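Local structure of cell shape-determining protein MreC (Listeria monocytogenes, 2J5U) at residues Lys132-Ala137 with Phe146-Gly151; Lys138-Glu143 with Gly173-Thr178; Ile194-Thr199 with Thr207-Pro212. The protein is probably involved in forming and maintaining the shape of the bacterial cell, and assembles into homo-oligomers built from dimers. All coordinates share one frame; numbering follows the deposited sequence.

Contact 1 of 3, residues Lys132-Ala137 with Phe146-Gly151; sequences KNRVSA and FGIING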
loop_
_atom_site.group_PDB
_atom_site.type_symbol
_atom_site.label_atom_id
_atom_site.label_comp_id
_atom_site.label_asym_id
_atom_site.label_seq_id
_atom_site.Cartn_x
_atom_site.Cartn_y
_atom_site.Cartn_z
ATOM N N LYS A 132 12.846 -33.160 74.322
ATOM C CA LYS A 132 12.474 -33.477 72.949
ATOM C C LYS A 132 11.337 -32.571 72.458
ATOM O O LYS A 132 11.041 -32.522 71.261
ATOM C CB LYS A 132 12.012 -34.937 72.848
ATOM C CG LYS A 132 13.033 -35.999 73.250
ATOM C CD LYS A 132 12.341 -37.368 73.486
ATOM C CE LYS A 132 11.227 -37.256 74.547
ATOM N NZ LYS A 132 10.660 -38.552 75.021
ATOM N N ASN A 133 10.697 -31.864 73.382
ATOM C CA ASN A 133 9.579 -30.993 73.041
ATOM C C ASN A 133 10.012 -29.814 72.166
ATOM O O ASN A 133 10.956 -29.104 72.492
ATOM C CB ASN A 133 8.913 -30.512 74.325
ATOM C CG ASN A 133 7.623 -29.793 74.070
ATOM O OD1 ASN A 133 6.841 -30.191 73.206
ATOM N ND2 ASN A 133 7.378 -28.737 74.831
ATOM N N ARG A 134 9.324 -29.607 71.047
ATOM C CA ARG A 134 9.699 -28.528 70.142
ATOM C C ARG A 134 8.588 -28.047 69.224
ATOM O O ARG A 134 7.601 -28.737 69.028
ATOM C CB ARG A 134 10.902 -28.974 69.304
ATOM C CG ARG A 134 10.763 -30.355 68.702
ATOM C CD ARG A 134 12.098 -30.875 68.204
ATOM N NE ARG A 134 12.424 -30.344 66.890
ATOM C CZ ARG A 134 12.162 -30.976 65.745
ATOM N NH1 ARG A 134 12.478 -30.405 64.579
ATOM N NH2 ARG A 134 11.605 -32.192 65.761
ATOM N N VAL A 135 8.743 -26.848 68.678
ATOM C CA VAL A 135 7.758 -26.312 67.747
ATOM C C VAL A 135 8.464 -25.448 66.696
ATOM O O VAL A 135 9.378 -24.684 67.012
ATOM C CB VAL A 135 6.617 -25.534 68.509
ATOM C CG1 VAL A 135 7.071 -25.179 69.868
ATOM C CG2 VAL A 135 6.202 -24.283 67.768
ATOM N N SER A 136 8.070 -25.616 65.436
ATOM C CA SER A 136 8.657 -24.859 64.324
ATOM C C SER A 136 8.135 -23.426 64.397
ATOM O O SER A 136 6.922 -23.197 64.421
ATOM C CB SER A 136 8.234 -25.457 62.982
ATOM O OG SER A 136 8.470 -26.842 62.910
ATOM N N ALA A 137 9.043 -22.464 64.389
ATOM C CA ALA A 137 8.636 -21.078 64.504
ATOM C C ALA A 137 9.279 -20.123 63.522
ATOM O O ALA A 137 10.318 -20.406 62.928
ATOM C CB ALA A 137 8.900 -20.581 65.936
ATOM N N PHE A 146 13.502 -18.432 60.317
ATOM C CA PHE A 146 12.890 -19.635 60.857
ATOM C C PHE A 146 13.778 -20.355 61.852
ATOM O O PHE A 146 14.998 -20.277 61.785
ATOM C CB PHE A 146 12.511 -20.573 59.718
ATOM C CG PHE A 146 11.557 -19.962 58.746
ATOM C CD1 PHE A 146 12.008 -19.076 57.768
ATOM C CD2 PHE A 146 10.189 -20.212 58.841
ATOM C CE1 PHE A 146 11.104 -18.447 56.902
ATOM C CE2 PHE A 146 9.280 -19.584 57.977
ATOM C CZ PHE A 146 9.740 -18.704 57.012
ATOM N N GLY A 147 13.155 -21.053 62.787
ATOM C CA GLY A 147 13.917 -21.771 63.784
ATOM C C GLY A 147 13.049 -22.748 64.549
ATOM O O GLY A 147 11.869 -22.937 64.236
ATOM N N ILE A 148 13.642 -23.376 65.558
ATOM C CA ILE A 148 12.921 -24.335 66.373
ATOM C C ILE A 148 12.871 -23.891 67.829
ATOM O O ILE A 148 13.899 -23.579 68.424
ATOM C CB ILE A 148 13.591 -25.719 66.315
ATOM C CG1 ILE A 148 13.786 -26.152 64.862
ATOM C CG2 ILE A 148 12.729 -26.725 67.033
ATOM C CD1 ILE A 148 12.496 -26.311 64.084
ATOM N N ILE A 149 11.674 -23.822 68.394
ATOM C CA ILE A 149 11.557 -23.470 69.800
ATOM C C ILE A 149 11.856 -24.806 70.474
ATOM O O ILE A 149 11.254 -25.829 70.133
ATOM C CB ILE A 149 10.132 -23.034 70.173
ATOM C CG1 ILE A 149 9.787 -21.694 69.513
ATOM C CG2 ILE A 149 10.009 -22.969 71.689
ATOM C CD1 ILE A 149 10.531 -20.534 70.051
ATOM N N ASN A 150 12.778 -24.811 71.422
ATOM C CA ASN A 150 13.145 -26.059 72.059
ATOM C C ASN A 150 13.838 -25.849 73.393
ATOM O O ASN A 150 15.053 -25.693 73.450
ATOM C CB ASN A 150 14.065 -26.826 71.124
ATOM C CG ASN A 150 14.535 -28.123 71.711
ATOM O OD1 ASN A 150 15.720 -28.440 71.671
ATOM N ND2 ASN A 150 13.607 -28.892 72.253
ATOM N N GLY A 151 13.066 -25.850 74.472
ATOM C CA GLY A 151 13.663 -25.662 75.780
ATOM C C GLY A 151 13.083 -24.512 76.575
ATOM O O GLY A 151 12.924 -23.403 76.063
#

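Contact 2 of 3, residues Lys138-Glu143 with Gly173-Thr178; sequences KVQGKE and GQKVVT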
loop_
_atom_site.group_PDB
_atom_site.type_symbol
_atom_site.label_atom_id
_atom_site.label_comp_id
_atom_site.label_asym_id
_atom_site.label_seq_id
_atom_site.Cartn_x
_atom_site.Cartn_y
_atom_site.Cartn_z
ATOM N N LYS A 138 8.639 -18.966 63.400
ATOM C CA LYS A 138 9.080 -17.896 62.530
ATOM C C LYS A 138 9.165 -16.588 63.326
ATOM O O LYS A 138 8.291 -16.290 64.152
ATOM C CB LYS A 138 8.091 -17.730 61.375
ATOM C CG LYS A 138 8.546 -16.744 60.322
ATOM C CD LYS A 138 7.539 -16.640 59.202
ATOM C CE LYS A 138 6.235 -16.077 59.713
ATOM N NZ LYS A 138 5.244 -15.952 58.621
ATOM N N VAL A 139 10.234 -15.829 63.094
ATOM C CA VAL A 139 10.418 -14.535 63.746
ATOM C C VAL A 139 10.022 -13.486 62.706
ATOM O O VAL A 139 10.676 -13.370 61.660
ATOM C CB VAL A 139 11.884 -14.276 64.110
ATOM C CG1 VAL A 139 11.997 -12.938 64.809
ATOM C CG2 VAL A 139 12.425 -15.391 64.965
ATOM N N GLN A 140 8.963 -12.730 62.983
ATOM C CA GLN A 140 8.514 -11.713 62.042
ATOM C C GLN A 140 9.477 -10.538 61.988
ATOM O O GLN A 140 9.937 -10.048 63.016
ATOM C CB GLN A 140 7.132 -11.208 62.421
ATOM C CG GLN A 140 6.102 -12.288 62.543
ATOM C CD GLN A 140 4.733 -11.727 62.820
ATOM O OE1 GLN A 140 4.597 -10.700 63.486
ATOM N NE2 GLN A 140 3.706 -12.398 62.323
ATOM N N GLY A 141 9.782 -10.095 60.776
ATOM C CA GLY A 141 10.682 -8.971 60.602
ATOM C C GLY A 141 10.573 -8.486 59.173
ATOM O O GLY A 141 9.820 -9.065 58.382
ATOM N N LYS A 142 11.297 -7.423 58.831
ATOM C CA LYS A 142 11.253 -6.926 57.460
ATOM C C LYS A 142 11.581 -8.133 56.597
ATOM O O LYS A 142 11.168 -8.242 55.448
ATOM C CB LYS A 142 12.280 -5.806 57.261
ATOM C CG LYS A 142 11.845 -4.471 57.852
ATOM C CD LYS A 142 12.886 -3.382 57.627
ATOM C CE LYS A 142 12.396 -2.033 58.152
ATOM N NZ LYS A 142 13.367 -0.926 57.897
ATOM N N GLU A 143 12.327 -9.047 57.198
ATOM C CA GLU A 143 12.710 -10.292 56.567
ATOM C C GLU A 143 12.582 -11.374 57.624
ATOM O O GLU A 143 13.277 -11.347 58.639
ATOM C CB GLU A 143 14.141 -10.214 56.056
ATOM C CG GLU A 143 14.266 -9.384 54.803
ATOM C CD GLU A 143 15.709 -9.139 54.418
ATOM O OE1 GLU A 143 16.432 -8.502 55.222
ATOM O OE2 GLU A 143 16.120 -9.582 53.318
ATOM N N GLY A 173 11.894 -7.583 71.000
ATOM C CA GLY A 173 10.544 -7.116 70.737
ATOM C C GLY A 173 9.895 -7.714 69.503
ATOM O O GLY A 173 8.681 -7.565 69.281
ATOM N N GLN A 174 10.700 -8.380 68.681
ATOM C CA GLN A 174 10.166 -9.003 67.477
ATOM C C GLN A 174 9.247 -10.142 67.893
ATOM O O GLN A 174 9.520 -10.863 68.862
ATOM C CB GLN A 174 11.290 -9.545 66.590
ATOM C CG GLN A 174 12.281 -8.497 66.119
ATOM C CD GLN A 174 13.215 -9.026 65.050
ATOM O OE1 GLN A 174 12.798 -9.266 63.915
ATOM N NE2 GLN A 174 14.481 -9.220 65.408
ATOM N N LYS A 175 8.151 -10.295 67.162
ATOM C CA LYS A 175 7.197 -11.339 67.468
ATOM C C LYS A 175 7.588 -12.664 66.841
ATOM O O LYS A 175 8.173 -12.712 65.757
ATOM C CB LYS A 175 5.813 -10.903 67.013
ATOM C CG LYS A 175 5.537 -9.511 67.511
ATOM C CD LYS A 175 4.077 -9.204 67.681
ATOM C CE LYS A 175 3.936 -7.767 68.151
ATOM N NZ LYS A 175 2.527 -7.424 68.428
ATOM N N VAL A 176 7.287 -13.737 67.563
ATOM C CA VAL A 176 7.580 -15.088 67.114
ATOM C C VAL A 176 6.254 -15.821 66.969
ATOM O O VAL A 176 5.402 -15.773 67.853
ATOM C CB VAL A 176 8.490 -15.825 68.129
ATOM C CG1 VAL A 176 8.693 -17.266 67.702
ATOM C CG2 VAL A 176 9.827 -15.122 68.218
ATOM N N VAL A 177 6.074 -16.487 65.836
ATOM C CA VAL A 177 4.836 -17.213 65.582
ATOM C C VAL A 177 5.128 -18.602 65.043
ATOM O O VAL A 177 6.264 -18.918 64.721
ATOM C CB VAL A 177 3.942 -16.457 64.563
ATOM C CG1 VAL A 177 3.619 -15.082 65.087
ATOM C CG2 VAL A 177 4.646 -16.351 63.225
ATOM N N THR A 178 4.098 -19.431 64.958
ATOM C CA THR A 178 4.265 -20.777 64.445
ATOM C C THR A 178 4.428 -20.711 62.935
ATOM O O THR A 178 3.747 -19.946 62.260
ATOM C CB THR A 178 3.060 -21.651 64.786
ATOM O OG1 THR A 178 1.858 -20.978 64.408
ATOM C CG2 THR A 178 3.022 -21.938 66.270
#

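Contact 3 of 3, residues Ile194-Thr199 with Thr207-Pro212; sequences IEKVET and TAFIKP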
loop_
_atom_site.group_PDB
_atom_site.type_symbol
_atom_site.label_atom_id
_atom_site.label_comp_id
_atom_site.label_asym_id
_atom_site.label_seq_id
_atom_site.Cartn_x
_atom_site.Cartn_y
_atom_site.Cartn_z
ATOM N N ILE A 194 10.913 -11.838 71.322
ATOM C CA ILE A 194 12.352 -12.005 71.502
ATOM C C ILE A 194 12.692 -11.101 72.664
ATOM O O ILE A 194 12.235 -9.960 72.740
ATOM C CB ILE A 194 13.179 -11.563 70.287
ATOM C CG1 ILE A 194 12.964 -12.528 69.125
ATOM C CG2 ILE A 194 14.651 -11.533 70.657
ATOM C CD1 ILE A 194 13.805 -12.215 67.908
ATOM N N GLU A 195 13.494 -11.609 73.578
ATOM C CA GLU A 195 13.847 -10.839 74.745
ATOM C C GLU A 195 15.346 -10.675 74.795
ATOM O O GLU A 195 15.850 -9.613 75.137
ATOM C CB GLU A 195 13.363 -11.586 75.983
ATOM C CG GLU A 195 13.583 -10.878 77.292
ATOM C CD GLU A 195 12.753 -9.627 77.401
ATOM O OE1 GLU A 195 11.553 -9.674 77.035
ATOM O OE2 GLU A 195 13.300 -8.600 77.858
ATOM N N LYS A 196 16.050 -11.736 74.426
ATOM C CA LYS A 196 17.504 -11.761 74.463
ATOM C C LYS A 196 17.992 -12.502 73.215
ATOM O O LYS A 196 17.298 -13.378 72.699
ATOM C CB LYS A 196 17.931 -12.512 75.734
ATOM C CG LYS A 196 19.287 -12.170 76.314
ATOM C CD LYS A 196 19.584 -12.971 77.603
ATOM C CE LYS A 196 19.911 -14.445 77.328
ATOM N NZ LYS A 196 20.226 -15.253 78.558
ATOM N N VAL A 197 19.177 -12.149 72.727
ATOM C CA VAL A 197 19.743 -12.808 71.549
ATOM C C VAL A 197 21.226 -13.091 71.754
ATOM O O VAL A 197 21.931 -12.303 72.376
ATOM C CB VAL A 197 19.617 -11.942 70.278
ATOM C CG1 VAL A 197 20.260 -12.661 69.110
ATOM C CG2 VAL A 197 18.161 -11.641 69.979
ATOM N N GLU A 198 21.702 -14.215 71.235
ATOM C CA GLU A 198 23.111 -14.544 71.367
ATOM C C GLU A 198 23.541 -15.518 70.287
ATOM O O GLU A 198 22.706 -16.151 69.641
ATOM C CB GLU A 198 23.403 -15.128 72.753
ATOM C CG GLU A 198 23.125 -16.609 72.910
ATOM C CD GLU A 198 23.282 -17.082 74.354
ATOM O OE1 GLU A 198 23.383 -18.316 74.562
ATOM O OE2 GLU A 198 23.290 -16.224 75.275
ATOM N N THR A 199 24.852 -15.615 70.090
ATOM C CA THR A 199 25.438 -16.506 69.096
ATOM C C THR A 199 25.894 -17.757 69.808
ATOM O O THR A 199 26.364 -17.677 70.939
ATOM C CB THR A 199 26.661 -15.862 68.433
ATOM O OG1 THR A 199 26.240 -14.746 67.634
ATOM C CG2 THR A 199 27.399 -16.878 67.572
ATOM N N THR A 207 20.690 -17.826 68.654
ATOM C CA THR A 207 19.667 -18.364 69.523
ATOM C C THR A 207 19.003 -17.189 70.191
ATOM O O THR A 207 19.677 -16.321 70.734
ATOM C CB THR A 207 20.271 -19.269 70.604
ATOM O OG1 THR A 207 21.032 -20.311 69.981
ATOM C CG2 THR A 207 19.170 -19.892 71.455
ATOM N N ALA A 208 17.682 -17.142 70.130
ATOM C CA ALA A 208 16.957 -16.066 70.771
ATOM C C ALA A 208 16.225 -16.658 71.965
ATOM O O ALA A 208 15.855 -17.833 71.966
ATOM C CB ALA A 208 15.966 -15.443 69.804
ATOM N N PHE A 209 16.048 -15.851 73.000
ATOM C CA PHE A 209 15.332 -16.302 74.174
ATOM C C PHE A 209 14.030 -15.543 74.118
ATOM O O PHE A 209 14.005 -14.330 73.900
ATOM C CB PHE A 209 16.152 -16.028 75.425
ATOM C CG PHE A 209 17.412 -16.825 75.466
ATOM C CD1 PHE A 209 18.532 -16.413 74.754
ATOM C CD2 PHE A 209 17.450 -18.050 76.122
ATOM C CE1 PHE A 209 19.675 -17.217 74.691
ATOM C CE2 PHE A 209 18.586 -18.865 76.067
ATOM C CZ PHE A 209 19.697 -18.449 75.351
ATOM N N ILE A 210 12.942 -16.276 74.291
ATOM C CA ILE A 210 11.635 -15.688 74.147
ATOM C C ILE A 210 10.715 -15.713 75.344
ATOM O O ILE A 210 10.662 -16.684 76.094
ATOM C CB ILE A 210 10.962 -16.348 72.931
ATOM C CG1 ILE A 210 11.822 -16.042 71.697
ATOM C CG2 ILE A 210 9.524 -15.861 72.763
ATOM C CD1 ILE A 210 11.473 -16.844 70.474
ATOM N N LYS A 211 9.989 -14.612 75.507
ATOM C CA LYS A 211 9.033 -14.462 76.589
ATOM C C LYS A 211 7.668 -14.907 76.080
ATOM O O LYS A 211 7.040 -14.208 75.288
ATOM C CB LYS A 211 8.961 -13.001 77.016
ATOM C CG LYS A 211 7.901 -12.722 78.059
ATOM C CD LYS A 211 7.729 -11.229 78.255
ATOM C CE LYS A 211 6.591 -10.937 79.229
ATOM N NZ LYS A 211 6.334 -9.469 79.359
ATOM N N PRO A 212 7.192 -16.079 76.524
ATOM C CA PRO A 212 5.887 -16.526 76.049
ATOM C C PRO A 212 4.836 -15.473 76.297
ATOM O O PRO A 212 4.842 -14.820 77.340
ATOM C CB PRO A 212 5.645 -17.806 76.844
ATOM C CG PRO A 212 6.437 -17.607 78.071
ATOM C CD PRO A 212 7.702 -16.981 77.566
#

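Contact 1 of 3, residues Lys132-Ala137 with Phe146-Gly151
V135, S136 and A137 pair with I149, I148 and G147 in an antiparallel beta hairpin, formed by strands 135-139 and 145-153 of the second six-stranded barrel of MreC. Two hydrogen-bonded pairs frame one non-hydrogen-bonded pair. V135 and I149 exchange bonds, with I149 N at 2.8 Å from V135 O; A137 and G147 do the same, A137 N reaching G147 O almost in a straight line (173° at the hydrogen). S136 and I148 sit between them.

V135, A137 and I149 share one face, where I149 packs on L159 and L161 of the adjacent strand 158-165, and V135 and A137 on I191 of strand 190-199. V135 and I149 lie side by side, CG1 of V135 being 3.8 Å from CB of I149. With CG1 of I149 set beside its own backbone N (chi1 -68°), that branch runs toward A137, and CG1 itself comes to 3.8 Å from CB of A137. On the other face, CG2 of I148 touches the edge of the R134 guanidinium, close to its plane, at 3.6 Å from NE. The second subunit packs P80 on I148 and, at the end of the hairpin nearest the turn, meets the F146 ring with W83, while the backbone N of F146 is hydrogen-bonded to Y217 OH of that subunit.

Before the strand proper begins, a side chain takes over the pairing. N150 places its amide beside N133, and ND2 donates both to N133 O and to V131 O, while OD1 accepts from K162; the amide is therefore held at both ends. N133 O lies 2.7 Å from ND2 and nearly in the amide plane, although ND2 stands above the plane of the N133 carbonyl.

Contact 2 of 3, residues Lys138-Glu143 with Gly173-Thr178
K138 and V139 of strand 135-139 pair with V177 and V176 of strand 175-178, and this antiparallel seam joins the first and last strands in the order of the six-stranded sheet, closing it into a barrel. K138 and V177 form a hydrogen-bonded pair, K138 N lying 2.7 Å from V177 O and V177 N 2.8 Å from K138 O. Past the non-hydrogen-bonded pair of V139 and V176, Q140 N continues the ladder to K175 O at 2.9 Å.

The side chains fall on two faces. V139 and V176 meet through their CG2 methyls at 4.2 Å, and V139, itself buried, also touches the apolar side chains of I194, L161, L164 and F170. On the other face K138 and V177 lie side by side: the lysine leaves the backbone with CG anti to N (chi1 -173°), then bends at chi3, bringing CE to 3.9 Å from CG2 of V177. The Q140 chain crosses V177 at about a right angle, and its OE1 comes up to CB of K175 at 3.7 Å.

Beyond this layer stands helix 31-58 of the second subunit. K175 NZ forms a salt bridge with E42 of that subunit and K138 NZ one with D47, so the lysines flanking V177 grip the helix. Between them the Q140 amide donates through NE2 to the backbone oxygen of S43 of the second subunit, while the same NE2 sits 3.9 Å from CG1 of V177.

Contact 3 of 3, residues Ile194-Thr199 with Thr207-Pro212
The F209 ring carries the K196 ammonium over one face and has E198 at its edge. NZ of K196 stands 4.3 Å from the ring centroid and 8° off the normal, a cation-pi contact, while CE lies over the same face as a CH-pi partner, 3.5 Å from CD1. The lysine gets there by starting alongside F209 and bending at chi3 (74°), which folds its end back over the ring. At the edge, CG of E198 lies in the ring plane and CD is 3.6 Å from CE1, with the carboxylate turned 71° from the ring.

Beneath these side chains runs the hairpin of strands 190-199 and 205-212, part of the same barrel. E198 and T207 exchange backbone bonds, T207 N to E198 O being 2.8 Å. F209 N returns a bond to K196 O. The register then slips by one residue in a classic beta bulge: E195 and K196 both face F209, whose O accepts E195 N at 2.8 Å and K196 N only weakly, at 3.3 Å.

On the opposite face of the sheet I194 and V197 flank A208, CG2 of I194 approaching CB of A208 to 4.2 Å, and I210 continues the row, packing on L161.

Positive charge over the pi cloud and negative charge near the ring hydrogens both suit the quadrupole of the phenyl group, so K196 and E198 probably stabilise F209 electrostatically as well as by packing.

How the contacts relate
All three contacts belong to one six-stranded antiparallel barrel: contacts 1 and 3 are hairpins, and contact 2 is the seam that closes the sheet. Contacts 1 and 2 share strand 135-139, and their centres lie about 14 Å apart; at their junction CB of A137 is 3.8 Å from CG1 of V176. Contact 2 passes to contact 3 through the neighbouring strands 175-178 and 190-199, with a probable hydrogen bond from I194 N to Q174 O at 3.0 Å. The hairpins meet through apolar side chains, CD1 of I149 lying 3.8 Å from CD1 of I210. Contacts 1 and 2 both touch the second subunit.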